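Local coordinates for protein cysteine protease-like VirA (Shigella flexneri, PDB 3EB8) that is a secreted virulence effector required for bacterial entry into epithelial cells and for subsequent spreading within and between them, at residues V271-V284 and R298-I311. Residues are numbered along the deposited sequence; the frame is centred on the assembly and turned at random.
Sequences VINNCGHIIKINAV and RAYEVSSSILPSHI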
ATOM      1  N   VAL A 271     -10.202 -17.617 -11.984  1.00 65.29           N
ATOM      2  CA  VAL A 271      -9.775 -16.487 -11.121  1.00 65.47           C
ATOM      3  C   VAL A 271      -8.470 -16.615 -10.312  1.00 63.59           C
ATOM      4  O   VAL A 271      -8.394 -17.322  -9.300  1.00 62.50           O
ATOM      5  CB  VAL A 271     -10.892 -15.989 -10.172  1.00 64.02           C
ATOM      6  CG1 VAL A 271     -10.486 -14.652  -9.562  1.00 45.61           C
ATOM      7  CG2 VAL A 271     -12.193 -15.863 -10.926  1.00 45.97           C
ATOM      8  N   ILE A 272      -7.455 -15.877 -10.744  1.00 54.81           N
ATOM      9  CA  ILE A 272      -6.193 -15.815 -10.020  1.00 63.14           C
ATOM     10  C   ILE A 272      -6.448 -15.277  -8.626  1.00 65.61           C
ATOM     11  O   ILE A 272      -7.331 -14.457  -8.432  1.00 66.68           O
ATOM     12  CB  ILE A 272      -5.168 -14.893 -10.721  1.00 74.56           C
ATOM     13  CG1 ILE A 272      -5.613 -13.433 -10.633  1.00 70.72           C
ATOM     14  CG2 ILE A 272      -4.966 -15.304 -12.186  1.00 73.77           C
ATOM     15  CD1 ILE A 272      -4.537 -12.457 -11.048  1.00 68.55           C
ATOM     16  N   ASN A 273      -5.663 -15.733  -7.657  1.00 70.59           N
ATOM     17  CA  ASN A 273      -5.842 -15.309  -6.275  1.00 72.68           C
ATOM     18  C   ASN A 273      -5.421 -13.862  -5.991  1.00 71.51           C
ATOM     19  O   ASN A 273      -6.155 -13.106  -5.343  1.00 64.08           O
ATOM     20  CB  ASN A 273      -5.072 -16.225  -5.328  1.00 80.18           C
ATOM     21  CG  ASN A 273      -5.048 -15.690  -3.908  1.00 91.88           C
ATOM     22  OD1 ASN A 273      -4.106 -15.000  -3.501  1.00 93.81           O
ATOM     23  ND2 ASN A 273      -6.101 -15.982  -3.152  1.00 95.73           N
ATOM     24  N   ASN A 274      -4.220 -13.502  -6.457  1.00 70.33           N
ATOM     25  CA  ASN A 274      -3.575 -12.239  -6.101  1.00 73.44           C
ATOM     26  C   ASN A 274      -2.743 -11.662  -7.241  1.00 80.52           C
ATOM     27  O   ASN A 274      -2.231 -12.413  -8.072  1.00 83.05           O
ATOM     28  CB  ASN A 274      -2.698 -12.433  -4.861  1.00 79.88           C
ATOM     29  CG  ASN A 274      -1.582 -11.396  -4.760  1.00100.67           C
ATOM     30  OD1 ASN A 274      -0.421 -11.706  -5.022  1.00114.67           O
ATOM     31  ND2 ASN A 274      -1.929 -10.163  -4.380  1.00 90.57           N
ATOM     32  N   CYS A 275      -2.606 -10.331  -7.271  1.00 44.16           N
ATOM     33  CA  CYS A 275      -1.821  -9.643  -8.306  1.00 55.43           C
ATOM     34  C   CYS A 275      -0.496  -9.032  -7.796  1.00 63.32           C
ATOM     35  O   CYS A 275       0.119  -8.234  -8.490  1.00 76.52           O
ATOM     36  CB  CYS A 275      -2.667  -8.567  -9.018  1.00 55.86           C
ATOM     37  SG  CYS A 275      -4.452  -8.938  -9.127  1.00 92.53           S
ATOM     38  N   GLY A 276      -0.063  -9.407  -6.591  1.00 79.93           N
ATOM     39  CA  GLY A 276       1.231  -8.985  -6.062  1.00 67.53           C
ATOM     40  C   GLY A 276       1.216  -7.733  -5.196  1.00 69.84           C
ATOM     41  O   GLY A 276       0.148  -7.216  -4.861  1.00 81.74           O
ATOM     42  N   HIS A 277       2.408  -7.240  -4.850  1.00 61.16           N
ATOM     43  CA  HIS A 277       2.576  -6.113  -3.917  1.00 50.39           C
ATOM     44  C   HIS A 277       2.877  -4.779  -4.599  1.00 53.48           C
ATOM     45  O   HIS A 277       3.651  -4.719  -5.549  1.00 63.68           O
ATOM     46  CB  HIS A 277       3.736  -6.383  -2.946  1.00 47.63           C
ATOM     47  CG  HIS A 277       3.467  -7.472  -1.956  1.00 53.09           C
ATOM     48  ND1 HIS A 277       3.143  -7.217  -0.643  1.00 65.43           N
ATOM     49  CD2 HIS A 277       3.488  -8.820  -2.084  1.00 52.69           C
ATOM     50  CE1 HIS A 277       2.964  -8.362  -0.005  1.00 61.23           C
ATOM     51  NE2 HIS A 277       3.169  -9.350  -0.857  1.00 55.41           N
ATOM     52  N   ILE A 278       2.281  -3.706  -4.096  1.00 55.95           N
ATOM     53  CA  ILE A 278       2.760  -2.378  -4.441  1.00 44.02           C
ATOM     54  C   ILE A 278       3.393  -1.757  -3.199  1.00 51.05           C
ATOM     55  O   ILE A 278       2.714  -1.447  -2.215  1.00 56.86           O
ATOM     56  CB  ILE A 278       1.663  -1.444  -5.026  1.00 47.12           C
ATOM     57  CG1 ILE A 278       1.417  -1.736  -6.516  1.00 61.91           C
ATOM     58  CG2 ILE A 278       2.132   0.009  -4.977  1.00 44.76           C
ATOM     59  CD1 ILE A 278       0.862  -3.076  -6.816  1.00 53.05           C
ATOM     60  N   ILE A 279       4.704  -1.577  -3.266  1.00 52.82           N
ATOM     61  CA  ILE A 279       5.495  -1.161  -2.124  1.00 53.86           C
ATOM     62  C   ILE A 279       6.138   0.200  -2.353  1.00 43.86           C
ATOM     63  O   ILE A 279       6.939   0.373  -3.257  1.00 46.04           O
ATOM     64  CB  ILE A 279       6.573  -2.220  -1.820  1.00 43.25           C
ATOM     65  CG1 ILE A 279       5.887  -3.509  -1.354  1.00 43.14           C
ATOM     66  CG2 ILE A 279       7.566  -1.700  -0.773  1.00 43.12           C
ATOM     67  CD1 ILE A 279       6.754  -4.750  -1.475  1.00 46.23           C
ATOM     68  N   LYS A 280       5.760   1.170  -1.539  1.00 48.16           N
ATOM     69  CA  LYS A 280       6.379   2.488  -1.598  1.00 44.33           C
ATOM     70  C   LYS A 280       7.178   2.737  -0.324  1.00 52.56           C
ATOM     71  O   LYS A 280       6.660   2.564   0.777  1.00 56.99           O
ATOM     72  CB  LYS A 280       5.336   3.584  -1.806  1.00 44.85           C
ATOM     73  CG  LYS A 280       4.679   3.531  -3.180  1.00 93.28           C
ATOM     74  CD  LYS A 280       4.565   4.923  -3.801  1.00110.32           C
ATOM     75  CE  LYS A 280       4.392   4.840  -5.320  1.00117.43           C
ATOM     76  NZ  LYS A 280       4.537   6.150  -6.028  1.00113.71           N
ATOM     77  N   ILE A 281       8.448   3.112  -0.485  1.00 44.07           N
ATOM     78  CA  ILE A 281       9.343   3.346   0.635  1.00 43.87           C
ATOM     79  C   ILE A 281       9.920   4.731   0.498  1.00 51.54           C
ATOM     80  O   ILE A 281      10.362   5.112  -0.591  1.00 44.50           O
ATOM     81  CB  ILE A 281      10.512   2.307   0.683  1.00 43.42           C
ATOM     82  CG1 ILE A 281       9.967   0.890   0.816  1.00 43.16           C
ATOM     83  CG2 ILE A 281      11.440   2.598   1.848  1.00 43.26           C
ATOM     84  CD1 ILE A 281      10.936  -0.198   0.488  1.00 42.85           C
ATOM     85  N   ASN A 282       9.909   5.475   1.610  1.00 44.32           N
ATOM     86  CA  ASN A 282      10.494   6.799   1.695  1.00 44.68           C
ATOM     87  C   ASN A 282      11.364   6.933   2.943  1.00 45.81           C
ATOM     88  O   ASN A 282      11.102   6.297   3.958  1.00 58.54           O
ATOM     89  CB  ASN A 282       9.400   7.862   1.701  1.00 45.25           C
ATOM     90  CG  ASN A 282       8.654   7.922   0.381  1.00 64.27           C
ATOM     91  OD1 ASN A 282       9.184   8.407  -0.613  1.00 76.45           O
ATOM     92  ND2 ASN A 282       7.424   7.414   0.361  1.00 50.85           N
ATOM     93  N   ALA A 283      12.408   7.747   2.860  1.00 44.59           N
ATOM     94  CA  ALA A 283      13.259   7.989   4.002  1.00 48.19           C
ATOM     95  C   ALA A 283      12.537   9.010   4.859  1.00 44.83           C
ATOM     96  O   ALA A 283      11.749   9.772   4.336  1.00 45.32           O
ATOM     97  CB  ALA A 283      14.599   8.519   3.540  1.00 51.50           C
ATOM     98  N   VAL A 284      12.762   9.011   6.168  1.00 60.60           N
ATOM     99  CA  VAL A 284      12.113  10.001   7.021  1.00 61.41           C
ATOM    100  C   VAL A 284      12.920  11.300   7.014  1.00 84.44           C
ATOM    101  O   VAL A 284      12.368  12.411   6.861  1.00 70.47           O
ATOM    102  CB  VAL A 284      11.949   9.503   8.470  1.00 69.10           C
ATOM    103  CG1 VAL A 284      11.577  10.672   9.423  1.00 50.61           C
ATOM    104  CG2 VAL A 284      10.904   8.399   8.533  1.00 56.54           C
ATOM    105  N   ARG A 298      19.178   7.269   9.788  1.00 49.84           N
ATOM    106  CA  ARG A 298      18.181   7.311   8.694  1.00 68.48           C
ATOM    107  C   ARG A 298      17.079   6.235   8.721  1.00 56.02           C
ATOM    108  O   ARG A 298      17.372   5.047   8.642  1.00 60.64           O
ATOM    109  CB  ARG A 298      18.853   7.277   7.323  1.00 66.89           C
ATOM    110  CG  ARG A 298      17.840   7.317   6.182  1.00 69.82           C
ATOM    111  CD  ARG A 298      18.510   7.475   4.835  1.00 67.72           C
ATOM    112  NE  ARG A 298      19.568   6.486   4.660  1.00 72.73           N
ATOM    113  CZ  ARG A 298      20.199   6.264   3.513  1.00 77.82           C
ATOM    114  NH1 ARG A 298      19.864   6.952   2.428  1.00 80.72           N
ATOM    115  NH2 ARG A 298      21.158   5.347   3.450  1.00 66.68           N
ATOM    116  N   ALA A 299      15.820   6.683   8.799  1.00 50.88           N
ATOM    117  CA  ALA A 299      14.641   5.818   8.965  1.00 46.67           C
ATOM    118  C   ALA A 299      13.738   5.772   7.722  1.00 44.91           C
ATOM    119  O   ALA A 299      13.863   6.604   6.825  1.00 50.38           O
ATOM    120  CB  ALA A 299      13.830   6.243  10.191  1.00 44.03           C
ATOM    121  N   TYR A 300      12.820   4.804   7.680  1.00 47.66           N
ATOM    122  CA  TYR A 300      12.002   4.574   6.481  1.00 43.60           C
ATOM    123  C   TYR A 300      10.507   4.493   6.758  1.00 47.74           C
ATOM    124  O   TYR A 300      10.066   3.904   7.745  1.00 65.41           O
ATOM    125  CB  TYR A 300      12.491   3.341   5.703  1.00 43.19           C
ATOM    126  CG  TYR A 300      13.928   3.495   5.252  1.00 54.59           C
ATOM    127  CD1 TYR A 300      14.982   2.918   5.977  1.00 42.67           C
ATOM    128  CD2 TYR A 300      14.244   4.256   4.122  1.00 51.83           C
ATOM    129  CE1 TYR A 300      16.297   3.085   5.584  1.00 42.50           C
ATOM    130  CE2 TYR A 300      15.555   4.425   3.719  1.00 43.01           C
ATOM    131  CZ  TYR A 300      16.575   3.837   4.454  1.00 49.80           C
ATOM    132  OH  TYR A 300      17.879   4.005   4.057  1.00 53.59           O
ATOM    133  N   GLU A 301       9.727   5.108   5.885  1.00 48.55           N
ATOM    134  CA  GLU A 301       8.289   4.906   5.882  1.00 48.90           C
ATOM    135  C   GLU A 301       7.974   3.893   4.794  1.00 44.19           C
ATOM    136  O   GLU A 301       8.383   4.054   3.637  1.00 44.08           O
ATOM    137  CB  GLU A 301       7.561   6.226   5.632  1.00 44.97           C
ATOM    138  CG  GLU A 301       8.005   7.325   6.593  1.00 74.69           C
ATOM    139  CD  GLU A 301       7.594   8.738   6.174  1.00 80.54           C
ATOM    140  OE1 GLU A 301       7.455   9.597   7.076  1.00 88.93           O
ATOM    141  OE2 GLU A 301       7.425   8.992   4.958  1.00 65.46           O
ATOM    142  N   VAL A 302       7.262   2.839   5.164  1.00 45.29           N
ATOM    143  CA  VAL A 302       6.847   1.836   4.195  1.00 46.33           C
ATOM    144  C   VAL A 302       5.331   1.860   4.005  1.00 46.39           C
ATOM    145  O   VAL A 302       4.566   1.980   4.974  1.00 46.30           O
ATOM    146  CB  VAL A 302       7.253   0.436   4.670  1.00 43.70           C
ATOM    147  CG1 VAL A 302       6.781  -0.627   3.699  1.00 43.54           C
ATOM    148  CG2 VAL A 302       8.752   0.378   4.891  1.00 43.38           C
ATOM    149  N   SER A 303       4.906   1.766   2.752  1.00 47.31           N
ATOM    150  CA  SER A 303       3.526   1.467   2.434  1.00 44.50           C
ATOM    151  C   SER A 303       3.517   0.191   1.608  1.00 44.19           C
ATOM    152  O   SER A 303       4.024   0.179   0.481  1.00 44.03           O
ATOM    153  CB  SER A 303       2.902   2.590   1.624  1.00 49.15           C
ATOM    154  OG  SER A 303       1.720   2.115   0.987  1.00 48.21           O
ATOM    155  N   SER A 304       2.956  -0.880   2.168  1.00 44.21           N
ATOM    156  CA  SER A 304       2.912  -2.174   1.493  1.00 43.97           C
ATOM    157  C   SER A 304       1.471  -2.579   1.206  1.00 44.23           C
ATOM    158  O   SER A 304       0.720  -2.927   2.114  1.00 46.57           O
ATOM    159  CB  SER A 304       3.593  -3.241   2.354  1.00 50.37           C
ATOM    160  OG  SER A 304       3.706  -4.482   1.675  1.00 43.63           O
ATOM    161  N   SER A 305       1.080  -2.542  -0.059  1.00 44.19           N
ATOM    162  CA  SER A 305      -0.278  -2.915  -0.414  1.00 44.42           C
ATOM    163  C   SER A 305      -0.323  -4.265  -1.077  1.00 44.22           C
ATOM    164  O   SER A 305       0.421  -4.535  -2.018  1.00 63.37           O
ATOM    165  CB  SER A 305      -0.886  -1.870  -1.330  1.00 44.64           C
ATOM    166  OG  SER A 305      -0.937  -0.639  -0.646  1.00 47.43           O
ATOM    167  N   ILE A 306      -1.205  -5.122  -0.592  1.00 45.69           N
ATOM    168  CA  ILE A 306      -1.441  -6.373  -1.275  1.00 44.32           C
ATOM    169  C   ILE A 306      -2.735  -6.220  -2.100  1.00 49.32           C
ATOM    170  O   ILE A 306      -3.603  -5.428  -1.749  1.00 51.58           O
ATOM    171  CB  ILE A 306      -1.469  -7.552  -0.283  1.00 47.31           C
ATOM    172  CG1 ILE A 306      -1.247  -8.877  -1.018  1.00 93.28           C
ATOM    173  CG2 ILE A 306      -2.771  -7.578   0.517  1.00 52.62           C
ATOM    174  CD1 ILE A 306      -0.939 -10.052  -0.104  1.00102.63           C
ATOM    175  N   LEU A 307      -2.847  -6.935  -3.215  1.00 44.40           N
ATOM    176  CA  LEU A 307      -3.971  -6.733  -4.132  1.00 44.59           C
ATOM    177  C   LEU A 307      -4.716  -8.023  -4.464  1.00 45.65           C
ATOM    178  O   LEU A 307      -4.795  -8.395  -5.638  1.00 46.29           O
ATOM    179  CB  LEU A 307      -3.507  -6.091  -5.452  1.00 44.52           C
ATOM    180  CG  LEU A 307      -2.713  -4.774  -5.481  1.00 52.91           C
ATOM    181  CD1 LEU A 307      -2.218  -4.459  -6.898  1.00 45.85           C
ATOM    182  CD2 LEU A 307      -3.523  -3.613  -4.951  1.00 44.87           C
ATOM    183  N   PRO A 308      -5.256  -8.714  -3.445  1.00 44.87           N
ATOM    184  CA  PRO A 308      -5.973  -9.955  -3.747  1.00 47.04           C
ATOM    185  C   PRO A 308      -7.153  -9.673  -4.660  1.00 45.16           C
ATOM    186  O   PRO A 308      -7.760  -8.621  -4.559  1.00 45.34           O
ATOM    187  CB  PRO A 308      -6.500 -10.398  -2.373  1.00 45.44           C
ATOM    188  CG  PRO A 308      -6.477  -9.144  -1.552  1.00 45.58           C
ATOM    189  CD  PRO A 308      -5.245  -8.448  -2.001  1.00 45.12           C
ATOM    190  N   SER A 309      -7.474 -10.612  -5.537  1.00 46.25           N
ATOM    191  CA  SER A 309      -8.630 -10.448  -6.415  1.00 45.31           C
ATOM    192  C   SER A 309      -9.923 -10.558  -5.597  1.00 59.95           C
ATOM    193  O   SER A 309      -9.964 -11.266  -4.587  1.00 48.45           O
ATOM    194  CB  SER A 309      -8.615 -11.514  -7.497  1.00 45.23           C
ATOM    195  OG  SER A 309      -8.912 -12.762  -6.920  1.00 62.17           O
ATOM    196  N   HIS A 310     -10.970  -9.867  -6.044  1.00 45.94           N
ATOM    197  CA  HIS A 310     -12.252  -9.842  -5.353  1.00 46.42           C
ATOM    198  C   HIS A 310     -13.393  -9.834  -6.369  1.00 46.56           C
ATOM    199  O   HIS A 310     -13.535  -8.874  -7.133  1.00 48.08           O
ATOM    200  CB  HIS A 310     -12.360  -8.593  -4.472  1.00 46.65           C
ATOM    201  CG  HIS A 310     -13.537  -8.614  -3.547  1.00 59.57           C
ATOM    202  ND1 HIS A 310     -14.680  -7.869  -3.760  1.00 47.61           N
ATOM    203  CD2 HIS A 310     -13.759  -9.317  -2.412  1.00 47.69           C
ATOM    204  CE1 HIS A 310     -15.544  -8.106  -2.794  1.00 48.21           C
ATOM    205  NE2 HIS A 310     -15.009  -8.979  -1.960  1.00 53.02           N
ATOM    206  N   ILE A 311     -14.211 -10.884  -6.389  1.00 46.79           N
ATOM    207  CA  ILE A 311     -15.314 -10.914  -7.337  1.00 47.94           C
ATOM    208  C   ILE A 311     -16.429 -10.000  -6.863  1.00 47.38           C
ATOM    209  O   ILE A 311     -16.879 -10.093  -5.723  1.00 49.09           O
ATOM    210  CB  ILE A 311     -15.872 -12.339  -7.577  1.00 49.69           C
ATOM    211  CG1 ILE A 311     -14.730 -13.317  -7.865  1.00 52.69           C
ATOM    212  CG2 ILE A 311     -16.885 -12.326  -8.718  1.00 47.17           C
ATOM    213  CD1 ILE A 311     -13.756 -12.830  -8.927  1.00 50.14           C
TER
HETATM  214  O   HOH W   1      -8.407 -13.808  -3.736  1.00 54.93           O
HETATM  215  O   HOH W   2       1.631   0.685  -1.136  1.00 45.88           O
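Ile278 lays its CD1 methyl against CD1 of Leu307, 3.4 Å away, the two side chains slanting across one another. CG1 of Ile278 stands beside its own backbone N (chi1 -80°), and the bend at chi2 (65°) turns CD1 towards Leu307. On the same face, a water donates to both Ile278 O and Ser303 OG and also meets Ser305 OG, while Ser303 OG is bonded to Glu322. The opposite face carries His277, whose ring has Ile306 CG1 over one side and Ser304 OG at its edge, 3.6 Å from ND1; that hydroxyl is bonded to Ala235 O.

From Ile278 to Asn282 the antiparallel hairpin arms pair regularly through Ser305, Ser303 and Glu301. A beta bulge interrupts them where Cys275 and Gly276 together face Leu307, joined by weak bonds. Beyond it Ser309 holds the preceding loop, its N bonding to Asn273 O and its OG giving a 2.8 Å bond to Ile272 O, in the carbonyl plane.

Both strands are interior to a mixed sheet, 274-283 running parallel to 157-160 and 300-312 antiparallel to 315-327. Helix 226-234 packs on Ile281, Tyr300 and Val302, while helix 245-265 meets Val271 and Ile311 at the far end.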